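Local coordinates for malic enzyme (Entamoeba histolytica, PDB 3NV9), which probably catalyses the oxidative decarboxylation of malate to pyruvate, with NADP or NAD as electron acceptor, at residues S200-G205 with T232-L237. Numbering follows the deposited sequence.
Sequences SVTLAG and TTCLRL
C234 reaches T202 with its thiol, where helices 229-240 and 193-213 come close: the two CA atoms are 6.5 Å apart. Its SG, held beside its own backbone N (chi1 -72°), lies 3.3 Å from T202 OG1 and 3.6 Å from T202 CB, so the sulfur rests against the root of the threonine branch as well as its hydroxyl, while the methyl CG2 stands farther off. No hydrogen bond joins the pair; T202 OG1 is instead bonded to T198 O, one turn back on its own helix. One turn after C234, L237 sends CD1 to 3.8 Å from the backbone N of S200. L237 also touches A199 and D380, and helix 380-396 takes the S200 hydroxyl at A383 O. At the same turn the carbonyl of L237 meets a methyl from the other helix, L203 CD2 lying 4.2 Å from L237 O; L203 extends there with CG anti to its backbone N (chi1 -179°). The axes of the two segments approach to 9.0 Å and cross at -52°. Helix 229-240 follows strand 222-225 of the NAD-binding, Rossmann-type domain, and the contact packs it against helix 193-213 inside the subunit. With the hydroxyls of S200 and T202 bonded to the carbonyls of A383 and T198, this buried contact rests on van der Waals approach of a thiol to a threonine hydroxyl and its CB, and of leucine methyls to backbone N and O atoms.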
# COMPACT_ATOMS: atom_id res chain seq x y z
N SER A 200 -13.88 21.63 3.98
CA SER A 200 -13.71 21.66 5.46
C SER A 200 -12.75 22.75 5.99
O SER A 200 -13.12 23.55 6.85
CB SER A 200 -13.29 20.28 5.98
OG SER A 200 -13.32 20.26 7.37
N VAL A 201 -11.52 22.80 5.50
CA VAL A 201 -10.54 23.77 6.03
C VAL A 201 -10.85 25.17 5.52
O VAL A 201 -10.50 26.16 6.18
CB VAL A 201 -9.10 23.41 5.63
CG1 VAL A 201 -8.73 22.07 6.26
CG2 VAL A 201 -8.95 23.29 4.09
N THR A 202 -11.48 25.25 4.34
CA THR A 202 -11.84 26.59 3.84
C THR A 202 -12.85 27.29 4.76
O THR A 202 -12.66 28.44 5.14
CB THR A 202 -12.35 26.63 2.39
OG1 THR A 202 -11.49 25.89 1.54
CG2 THR A 202 -12.36 28.06 1.92
N LEU A 203 -13.93 26.57 5.09
CA LEU A 203 -14.87 26.99 6.12
C LEU A 203 -14.14 27.32 7.44
O LEU A 203 -14.38 28.37 8.03
CB LEU A 203 -15.96 25.90 6.35
CG LEU A 203 -16.98 26.33 7.41
CD1 LEU A 203 -17.56 27.75 7.19
CD2 LEU A 203 -18.08 25.34 7.53
N ALA A 204 -13.24 26.45 7.90
CA ALA A 204 -12.52 26.75 9.18
C ALA A 204 -11.81 28.10 9.15
O ALA A 204 -11.96 28.93 10.09
CB ALA A 204 -11.53 25.63 9.56
N GLY A 205 -11.03 28.34 8.10
CA GLY A 205 -10.36 29.65 7.97
C GLY A 205 -11.33 30.84 7.92
O GLY A 205 -11.16 31.84 8.60
N THR A 232 -16.90 24.55 -5.54
CA THR A 232 -18.28 24.10 -5.51
C THR A 232 -18.62 23.58 -4.11
O THR A 232 -19.67 23.92 -3.54
CB THR A 232 -18.47 22.97 -6.59
OG1 THR A 232 -18.85 23.54 -7.83
CG2 THR A 232 -19.51 21.98 -6.24
N THR A 233 -17.73 22.75 -3.55
CA THR A 233 -17.97 22.14 -2.25
C THR A 233 -17.78 23.17 -1.15
O THR A 233 -18.48 23.11 -0.15
CB THR A 233 -17.12 20.91 -2.02
OG1 THR A 233 -17.11 20.11 -3.21
CG2 THR A 233 -17.65 20.09 -0.84
N CYS A 234 -16.86 24.12 -1.38
CA CYS A 234 -16.59 25.23 -0.45
C CYS A 234 -17.84 26.07 -0.28
O CYS A 234 -18.21 26.39 0.84
CB CYS A 234 -15.43 26.11 -0.88
SG CYS A 234 -13.83 25.29 -0.66
N LEU A 235 -18.48 26.40 -1.40
CA LEU A 235 -19.71 27.16 -1.41
C LEU A 235 -20.80 26.41 -0.68
O LEU A 235 -21.45 26.97 0.18
CB LEU A 235 -20.14 27.44 -2.86
CG LEU A 235 -21.25 28.47 -3.08
CD1 LEU A 235 -21.04 29.05 -4.47
CD2 LEU A 235 -22.63 27.76 -2.94
N ARG A 236 -20.97 25.13 -1.00
CA ARG A 236 -22.00 24.35 -0.36
C ARG A 236 -21.83 24.22 1.16
O ARG A 236 -22.84 24.30 1.92
CB ARG A 236 -22.07 22.98 -0.97
CG ARG A 236 -23.14 22.12 -0.27
CD ARG A 236 -23.29 20.76 -0.88
NE ARG A 236 -22.27 19.80 -0.45
CZ ARG A 236 -21.37 19.22 -1.24
NH1 ARG A 236 -21.28 19.53 -2.53
NH2 ARG A 236 -20.53 18.31 -0.74
N LEU A 237 -20.61 23.99 1.64
CA LEU A 237 -20.46 23.88 3.10
C LEU A 237 -20.70 25.21 3.74
O LEU A 237 -21.27 25.25 4.82
CB LEU A 237 -19.11 23.31 3.57
CG LEU A 237 -18.89 21.84 3.20
CD1 LEU A 237 -17.64 21.26 3.91
CD2 LEU A 237 -20.13 21.01 3.41